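Local coordinates for protein transcription termination factor NusA (Planctomyces limnophilus, PDB 4MTN) that probably takes part in transcription termination and antitermination, binding the core RNA polymerase and nascent RNA, at residues G277-A291 against G307-D319. Numbering follows the deposited sequence.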
ATOM      1  N   GLY A 277       9.377  -8.864  18.820  1.00 56.88           N
ATOM      2  CA  GLY A 277       8.139  -8.571  18.118  1.00 61.16           C
ATOM      3  C   GLY A 277       7.611  -9.825  17.451  1.00 65.25           C
ATOM      4  O   GLY A 277       7.102  -9.785  16.330  1.00 61.36           O
ATOM      5  N   ARG A 278       7.735 -10.945  18.154  1.00 72.17           N
ATOM      6  CA  ARG A 278       7.458 -12.253  17.580  1.00 74.16           C
ATOM      7  C   ARG A 278       6.486 -13.067  18.429  1.00 77.66           C
ATOM      8  O   ARG A 278       6.617 -13.132  19.650  1.00 83.46           O
ATOM      9  CB  ARG A 278       8.768 -13.025  17.399  1.00 76.55           C
ATOM     10  CG  ARG A 278       8.602 -14.492  17.046  1.00 81.22           C
ATOM     11  CD  ARG A 278       9.928 -15.226  17.141  1.00 86.32           C
ATOM     12  NE  ARG A 278      10.952 -14.618  16.298  1.00 88.28           N
ATOM     13  CZ  ARG A 278      12.241 -14.941  16.338  1.00 90.58           C
ATOM     14  NH1 ARG A 278      12.668 -15.868  17.185  1.00 92.51           N
ATOM     15  NH2 ARG A 278      13.104 -14.336  15.534  1.00 89.98           N
ATOM     16  N   VAL A 279       5.507 -13.681  17.774  1.00 72.69           N
ATOM     17  CA  VAL A 279       4.615 -14.619  18.443  1.00 69.97           C
ATOM     18  C   VAL A 279       5.077 -16.043  18.160  1.00 69.61           C
ATOM     19  O   VAL A 279       5.184 -16.451  17.004  1.00 70.39           O
ATOM     20  CB  VAL A 279       3.151 -14.452  17.989  1.00 65.98           C
ATOM     21  CG1 VAL A 279       2.297 -15.597  18.515  1.00 65.06           C
ATOM     22  CG2 VAL A 279       2.599 -13.116  18.456  1.00 64.08           C
ATOM     23  N   LEU A 280       5.359 -16.794  19.219  1.00 70.68           N
ATOM     24  CA  LEU A 280       5.819 -18.167  19.069  1.00 75.58           C
ATOM     25  C   LEU A 280       4.646 -19.139  19.149  1.00 76.57           C
ATOM     26  O   LEU A 280       4.019 -19.289  20.197  1.00 79.05           O
ATOM     27  CB  LEU A 280       6.863 -18.501  20.136  1.00 79.48           C
ATOM     28  CG  LEU A 280       7.660 -19.788  19.934  1.00 81.91           C
ATOM     29  CD1 LEU A 280       8.395 -19.756  18.603  1.00 83.22           C
ATOM     30  CD2 LEU A 280       8.635 -19.994  21.081  1.00 83.06           C
ATOM     31  N   VAL A 281       4.358 -19.799  18.031  1.00 72.58           N
ATOM     32  CA  VAL A 281       3.220 -20.705  17.947  1.00 71.23           C
ATOM     33  C   VAL A 281       3.658 -22.167  17.959  1.00 71.37           C
ATOM     34  O   VAL A 281       4.414 -22.606  17.091  1.00 70.79           O
ATOM     35  CB  VAL A 281       2.387 -20.434  16.678  1.00 69.10           C
ATOM     36  CG1 VAL A 281       1.365 -21.538  16.461  1.00 70.23           C
ATOM     37  CG2 VAL A 281       1.705 -19.078  16.773  1.00 67.54           C
ATOM     38  N   LEU A 282       3.179 -22.915  18.949  1.00 71.05           N
ATOM     39  CA  LEU A 282       3.509 -24.330  19.077  1.00 72.74           C
ATOM     40  C   LEU A 282       2.474 -25.208  18.378  1.00 76.06           C
ATOM     41  O   LEU A 282       1.274 -25.108  18.641  1.00 73.92           O
ATOM     42  CB  LEU A 282       3.626 -24.719  20.551  1.00 74.21           C
ATOM     43  CG  LEU A 282       4.825 -24.111  21.279  1.00 73.55           C
ATOM     44  CD1 LEU A 282       4.843 -24.533  22.738  1.00 77.72           C
ATOM     45  CD2 LEU A 282       6.117 -24.511  20.586  1.00 72.03           C
ATOM     46  N   VAL A 283       2.953 -26.073  17.491  1.00 76.97           N
ATOM     47  CA  VAL A 283       2.082 -26.884  16.649  1.00 75.74           C
ATOM     48  C   VAL A 283       2.588 -28.324  16.557  1.00 81.92           C
ATOM     49  O   VAL A 283       3.780 -28.559  16.362  1.00 86.70           O
ATOM     50  CB  VAL A 283       1.969 -26.273  15.231  1.00 72.65           C
ATOM     51  CG1 VAL A 283       1.483 -27.298  14.229  1.00 72.90           C
ATOM     52  CG2 VAL A 283       1.051 -25.059  15.246  1.00 70.79           C
ATOM     53  N   ARG A 284       1.677 -29.283  16.704  1.00 82.52           N
ATOM     54  CA  ARG A 284       2.026 -30.699  16.641  1.00 84.30           C
ATOM     55  C   ARG A 284       2.501 -31.096  15.245  1.00 83.42           C
ATOM     56  O   ARG A 284       2.215 -30.410  14.264  1.00 80.20           O
ATOM     57  CB  ARG A 284       0.833 -31.560  17.061  1.00 88.53           C
ATOM     58  CG  ARG A 284      -0.472 -31.178  16.384  1.00 89.98           C
ATOM     59  CD  ARG A 284      -1.638 -32.001  16.910  1.00 93.55           C
ATOM     60  NE  ARG A 284      -2.904 -31.594  16.308  1.00 96.18           N
ATOM     61  CZ  ARG A 284      -4.088 -32.099  16.640  1.00 99.23           C
ATOM     62  NH1 ARG A 284      -4.174 -33.035  17.574  1.00104.39           N
ATOM     63  NH2 ARG A 284      -5.187 -31.665  16.036  1.00 97.90           N
ATOM     64  N   ASP A 285       3.228 -32.208  15.170  1.00 87.83           N
ATOM     65  CA  ASP A 285       3.907 -32.632  13.946  1.00 90.81           C
ATOM     66  C   ASP A 285       2.998 -32.745  12.722  1.00 91.20           C
ATOM     67  O   ASP A 285       3.347 -32.269  11.642  1.00 87.06           O
ATOM     68  CB  ASP A 285       4.604 -33.974  14.178  1.00 96.37           C
ATOM     69  CG  ASP A 285       5.580 -33.930  15.336  1.00 99.76           C
ATOM     70  OD1 ASP A 285       6.734 -33.500  15.127  1.00100.14           O
ATOM     71  OD2 ASP A 285       5.191 -34.324  16.456  1.00102.80           O
ATOM     72  N   ASP A 286       1.839 -33.375  12.888  1.00 96.96           N
ATOM     73  CA  ASP A 286       0.932 -33.596  11.766  1.00100.88           C
ATOM     74  C   ASP A 286       0.314 -32.293  11.261  1.00 98.05           C
ATOM     75  O   ASP A 286      -0.111 -32.203  10.109  1.00 99.29           O
ATOM     76  CB  ASP A 286      -0.170 -34.588  12.153  1.00109.22           C
ATOM     77  CG  ASP A 286      -0.803 -34.270  13.496  1.00114.43           C
ATOM     78  OD1 ASP A 286      -0.931 -33.076  13.834  1.00117.24           O
ATOM     79  OD2 ASP A 286      -1.177 -35.221  14.215  1.00117.83           O
ATOM     80  N   GLN A 287       0.265 -31.286  12.128  1.00 95.05           N
ATOM     81  CA  GLN A 287      -0.299 -29.992  11.764  1.00 92.70           C
ATOM     82  C   GLN A 287       0.773 -28.998  11.319  1.00 89.77           C
ATOM     83  O   GLN A 287       0.460 -27.868  10.949  1.00 88.82           O
ATOM     84  CB  GLN A 287      -1.088 -29.409  12.939  1.00 94.66           C
ATOM     85  CG  GLN A 287      -2.415 -30.096  13.221  1.00 98.95           C
ATOM     86  CD  GLN A 287      -3.534 -29.607  12.320  1.00101.90           C
ATOM     87  OE1 GLN A 287      -4.480 -28.967  12.781  1.00104.95           O
ATOM     88  NE2 GLN A 287      -3.439 -29.914  11.032  1.00102.31           N
ATOM     89  N   LEU A 288       2.031 -29.426  11.356  1.00 87.63           N
ATOM     90  CA  LEU A 288       3.157 -28.542  11.062  1.00 80.50           C
ATOM     91  C   LEU A 288       3.167 -28.063   9.612  1.00 79.73           C
ATOM     92  O   LEU A 288       3.397 -26.883   9.345  1.00 77.38           O
ATOM     93  CB  LEU A 288       4.479 -29.245  11.383  1.00 79.28           C
ATOM     94  CG  LEU A 288       5.765 -28.458  11.116  1.00 74.37           C
ATOM     95  CD1 LEU A 288       5.818 -27.203  11.972  1.00 71.82           C
ATOM     96  CD2 LEU A 288       6.989 -29.332  11.359  1.00 72.91           C
ATOM     97  N   SER A 289       2.922 -28.980   8.683  1.00 82.13           N
ATOM     98  CA  SER A 289       2.934 -28.654   7.260  1.00 80.27           C
ATOM     99  C   SER A 289       1.771 -27.744   6.881  1.00 75.98           C
ATOM    100  O   SER A 289       1.919 -26.836   6.064  1.00 71.32           O
ATOM    101  CB  SER A 289       2.892 -29.931   6.418  1.00 83.09           C
ATOM    102  OG  SER A 289       2.816 -29.629   5.035  1.00 82.67           O
ATOM    103  N   LEU A 290       0.612 -27.995   7.480  1.00 77.78           N
ATOM    104  CA  LEU A 290      -0.583 -27.216   7.187  1.00 75.23           C
ATOM    105  C   LEU A 290      -0.456 -25.808   7.762  1.00 76.37           C
ATOM    106  O   LEU A 290      -0.943 -24.839   7.175  1.00 74.27           O
ATOM    107  CB  LEU A 290      -1.824 -27.919   7.745  1.00 76.22           C
ATOM    108  CG  LEU A 290      -3.174 -27.639   7.080  1.00 75.53           C
ATOM    109  CD1 LEU A 290      -4.120 -28.808   7.305  1.00 79.72           C
ATOM    110  CD2 LEU A 290      -3.790 -26.355   7.608  1.00 73.08           C
ATOM    111  N   ALA A 291       0.204 -25.704   8.912  1.00 75.80           N
ATOM    112  CA  ALA A 291       0.405 -24.423   9.577  1.00 71.98           C
ATOM    113  C   ALA A 291       1.238 -23.484   8.712  1.00 76.36           C
ATOM    114  O   ALA A 291       0.890 -22.318   8.538  1.00 77.20           O
ATOM    115  CB  ALA A 291       1.067 -24.625  10.934  1.00 70.00           C
ATOM    116  N   GLY A 307      -0.159  -8.794  12.814  1.00 56.15           N
ATOM    117  CA  GLY A 307       0.726  -7.655  12.968  1.00 56.33           C
ATOM    118  C   GLY A 307       1.979  -8.016  13.742  1.00 59.90           C
ATOM    119  O   GLY A 307       2.747  -7.144  14.150  1.00 57.98           O
ATOM    120  N   TRP A 308       2.180  -9.314  13.946  1.00 63.32           N
ATOM    121  CA  TRP A 308       3.371  -9.816  14.619  1.00 65.76           C
ATOM    122  C   TRP A 308       4.108 -10.801  13.723  1.00 65.71           C
ATOM    123  O   TRP A 308       3.658 -11.104  12.617  1.00 64.67           O
ATOM    124  CB  TRP A 308       3.001 -10.488  15.944  1.00 66.76           C
ATOM    125  CG  TRP A 308       2.584  -9.534  17.023  1.00 71.41           C
ATOM    126  CD1 TRP A 308       1.545  -8.651  16.980  1.00 72.24           C
ATOM    127  CD2 TRP A 308       3.185  -9.384  18.315  1.00 75.93           C
ATOM    128  NE1 TRP A 308       1.467  -7.953  18.162  1.00 74.25           N
ATOM    129  CE2 TRP A 308       2.463  -8.384  18.999  1.00 77.76           C
ATOM    130  CE3 TRP A 308       4.266  -9.994  18.959  1.00 77.07           C
ATOM    131  CZ2 TRP A 308       2.788  -7.982  20.292  1.00 80.14           C
ATOM    132  CZ3 TRP A 308       4.586  -9.594  20.244  1.00 79.42           C
ATOM    133  CH2 TRP A 308       3.849  -8.598  20.897  1.00 80.50           C
ATOM    134  N   ASP A 309       5.239 -11.304  14.204  1.00 65.43           N
ATOM    135  CA  ASP A 309       5.993 -12.316  13.476  1.00 67.52           C
ATOM    136  C   ASP A 309       5.719 -13.690  14.072  1.00 68.83           C
ATOM    137  O   ASP A 309       6.050 -13.952  15.226  1.00 70.44           O
ATOM    138  CB  ASP A 309       7.491 -12.006  13.504  1.00 73.63           C
ATOM    139  CG  ASP A 309       8.322 -13.092  12.850  1.00 78.01           C
ATOM    140  OD1 ASP A 309       8.282 -13.207  11.606  1.00 79.01           O
ATOM    141  OD2 ASP A 309       9.020 -13.829  13.579  1.00 79.69           O
ATOM    142  N   ILE A 310       5.105 -14.564  13.283  1.00 67.69           N
ATOM    143  CA  ILE A 310       4.736 -15.888  13.763  1.00 62.19           C
ATOM    144  C   ILE A 310       5.803 -16.924  13.427  1.00 61.91           C
ATOM    145  O   ILE A 310       6.151 -17.117  12.262  1.00 57.82           O
ATOM    146  CB  ILE A 310       3.387 -16.341  13.177  1.00 57.66           C
ATOM    147  CG1 ILE A 310       2.274 -15.385  13.607  1.00 54.73           C
ATOM    148  CG2 ILE A 310       3.068 -17.763  13.607  1.00 55.95           C
ATOM    149  CD1 ILE A 310       0.901 -15.789  13.118  1.00 52.34           C
ATOM    150  N   ASP A 311       6.321 -17.584  14.457  1.00 67.17           N
ATOM    151  CA  ASP A 311       7.304 -18.646  14.277  1.00 71.52           C
ATOM    152  C   ASP A 311       6.700 -19.981  14.700  1.00 68.38           C
ATOM    153  O   ASP A 311       6.433 -20.202  15.881  1.00 68.92           O
ATOM    154  CB  ASP A 311       8.572 -18.349  15.080  1.00 78.90           C
ATOM    155  CG  ASP A 311       9.794 -19.057  14.527  1.00 79.85           C
ATOM    156  OD1 ASP A 311       9.629 -20.055  13.795  1.00 80.23           O
ATOM    157  OD2 ASP A 311      10.922 -18.614  14.828  1.00 83.89           O
ATOM    158  N   VAL A 312       6.487 -20.869  13.734  1.00 67.11           N
ATOM    159  CA  VAL A 312       5.824 -22.141  14.005  1.00 68.17           C
ATOM    160  C   VAL A 312       6.815 -23.273  14.255  1.00 72.66           C
ATOM    161  O   VAL A 312       7.615 -23.621  13.387  1.00 75.49           O
ATOM    162  CB  VAL A 312       4.892 -22.543  12.850  1.00 63.46           C
ATOM    163  CG1 VAL A 312       4.329 -23.937  13.082  1.00 66.30           C
ATOM    164  CG2 VAL A 312       3.770 -21.534  12.707  1.00 61.20           C
HETATM  165  N   MSE A 313       6.751 -23.839  15.456  1.00 75.30           N
HETATM  166  CA  MSE A 313       7.588 -24.970  15.835  1.00 80.12           C
HETATM  167  C   MSE A 313       6.768 -26.004  16.595  1.00 80.50           C
HETATM  168  O   MSE A 313       5.640 -25.730  17.005  1.00 78.62           O
HETATM  169  CB  MSE A 313       8.768 -24.515  16.699  1.00 82.90           C
HETATM  170  CG  MSE A 313       9.652 -23.452  16.070  1.00 86.19           C
HETATM  171 SE   MSE A 313      11.029 -22.837  17.303  1.00159.46          SE
HETATM  172  CE  MSE A 313      12.028 -24.499  17.483  1.00105.93           C
ATOM    173  N   THR A 314       7.333 -27.192  16.779  1.00 81.35           N
ATOM    174  CA  THR A 314       6.733 -28.173  17.672  1.00 85.51           C
ATOM    175  C   THR A 314       7.280 -27.929  19.073  1.00 87.61           C
ATOM    176  O   THR A 314       8.126 -27.056  19.267  1.00 85.87           O
ATOM    177  CB  THR A 314       7.025 -29.621  17.234  1.00 87.94           C
ATOM    178  OG1 THR A 314       8.393 -29.945  17.515  1.00 88.83           O
ATOM    179  CG2 THR A 314       6.759 -29.794  15.746  1.00 87.36           C
ATOM    180  N   ARG A 315       6.808 -28.696  20.049  1.00 90.48           N
ATOM    181  CA  ARG A 315       7.283 -28.538  21.418  1.00 94.65           C
ATOM    182  C   ARG A 315       8.641 -29.208  21.598  1.00100.31           C
ATOM    183  O   ARG A 315       9.511 -28.693  22.300  1.00 98.51           O
ATOM    184  CB  ARG A 315       6.274 -29.110  22.414  1.00 97.00           C
ATOM    185  CG  ARG A 315       6.647 -28.867  23.869  1.00100.71           C
ATOM    186  CD  ARG A 315       6.610 -27.384  24.208  1.00102.57           C
ATOM    187  NE  ARG A 315       7.351 -27.079  25.429  1.00109.47           N
ATOM    188  CZ  ARG A 315       7.375 -25.884  26.012  1.00113.22           C
ATOM    189  NH1 ARG A 315       6.690 -24.876  25.490  1.00112.33           N
ATOM    190  NH2 ARG A 315       8.079 -25.697  27.120  1.00116.41           N
ATOM    191  N   GLU A 316       8.815 -30.358  20.955  1.00109.01           N
ATOM    192  CA  GLU A 316      10.043 -31.133  21.077  1.00113.47           C
ATOM    193  C   GLU A 316      11.233 -30.413  20.453  1.00112.65           C
ATOM    194  O   GLU A 316      12.323 -30.394  21.025  1.00117.87           O
ATOM    195  CB  GLU A 316       9.874 -32.513  20.433  1.00120.78           C
ATOM    196  CG  GLU A 316       8.987 -33.471  21.218  1.00128.51           C
ATOM    197  CD  GLU A 316       7.513 -33.125  21.120  1.00132.34           C
ATOM    198  OE1 GLU A 316       7.133 -32.390  20.185  1.00130.48           O
ATOM    199  OE2 GLU A 316       6.735 -33.590  21.981  1.00136.05           O
ATOM    200  N   GLU A 317      11.022 -29.820  19.283  1.00102.59           N
ATOM    201  CA  GLU A 317      12.098 -29.121  18.592  1.00 98.91           C
ATOM    202  C   GLU A 317      12.336 -27.747  19.208  1.00 91.81           C
ATOM    203  O   GLU A 317      13.359 -27.113  18.950  1.00 90.55           O
ATOM    204  CB  GLU A 317      11.795 -28.994  17.097  1.00100.67           C
ATOM    205  CG  GLU A 317      10.750 -27.954  16.743  1.00100.55           C
ATOM    206  CD  GLU A 317      10.362 -28.005  15.277  1.00102.04           C
ATOM    207  OE1 GLU A 317      10.545 -29.070  14.650  1.00102.95           O
ATOM    208  OE2 GLU A 317       9.880 -26.981  14.749  1.00102.19           O
ATOM    209  N   LEU A 318      11.390 -27.289  20.022  1.00 88.37           N
ATOM    210  CA  LEU A 318      11.579 -26.058  20.780  1.00 83.07           C
ATOM    211  C   LEU A 318      12.507 -26.310  21.961  1.00 86.13           C
ATOM    212  O   LEU A 318      13.425 -25.533  22.212  1.00 85.79           O
ATOM    213  CB  LEU A 318      10.243 -25.501  21.273  1.00 77.52           C
ATOM    214  CG  LEU A 318      10.361 -24.280  22.190  1.00 71.86           C
ATOM    215  CD1 LEU A 318      10.995 -23.108  21.453  1.00 66.48           C
ATOM    216  CD2 LEU A 318       9.007 -23.891  22.765  1.00 70.59           C
ATOM    217  N   ASP A 319      12.260 -27.401  22.679  1.00 91.38           N
ATOM    218  CA  ASP A 319      13.096 -27.791  23.810  1.00 97.62           C
ATOM    219  C   ASP A 319      14.535 -28.010  23.361  1.00 95.32           C
ATOM    220  O   ASP A 319      15.479 -27.680  24.078  1.00 93.99           O
ATOM    221  CB  ASP A 319      12.552 -29.060  24.472  1.00107.21           C
ATOM    222  CG  ASP A 319      11.116 -28.907  24.934  1.00110.84           C
ATOM    223  OD1 ASP A 319      10.712 -27.771  25.260  1.00111.59           O
ATOM    224  OD2 ASP A 319      10.392 -29.924  24.969  1.00113.49           O
TER
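Trp-308 meets Val-279 at the start of two parallel strands, 278-282 and 309-313, which the chain joins through helices 285-292 and 297-306. With CG anti to the carbonyl carbon (chi1 -72°), the indole lies across the valine at about a right angle, CE3 3.6 Å from Val-279 CG2. Asp-309 N donates to Gly-277 O, beginning a parallel ladder in which Val-279 and Val-281 each donate and accept and which closes with Val-283 N on Met-313 O at 2.8 Å. On the face of Arg-278, Leu-280 and Leu-282, Asp-309 lies beside Arg-278; a weak hydrogen bond within a salt bridge joins Arg-278 NE to Asp-309 OD2 at 3.4 Å, the guanidinium and carboxylate planes turned 59° apart. Ile-310 turns to the other face, where its CG2 packs on Val-281 CG2 at 3.7 Å, beneath helices 254-261 and 297-306. Asp-311 places OD2 over a guanidinium face, 4.0 Å from Arg-278 NH1, acting through charge alone, while Arg-278 NH2 forms a salt bridge with Asp-353. Without the guanidinium, as with an alanine here, Asp-309, Asp-311 and Asp-353 are likely to be left without the positive charge they share. Val-312 presents CG1 to Val-283, Ala-291 and Leu-288, the last through CD1 at 3.8 Å. Thr-314 and Glu-317 form a capping box leading into helix 316-330, from which Leu-318 reaches tip to tip toward Leu-280 and crosses Leu-282, CD2 to CD2 at 3.7 Å. Strand and helix order fits a type II KH fold, consistent with the second KH repeat of NusA. Apolar packing thus holds the face of Val-279, Val-281, Ile-310 and Val-312 to the helices, while the strands themselves probably depend on the backbone ladder more than on the weak ion pair.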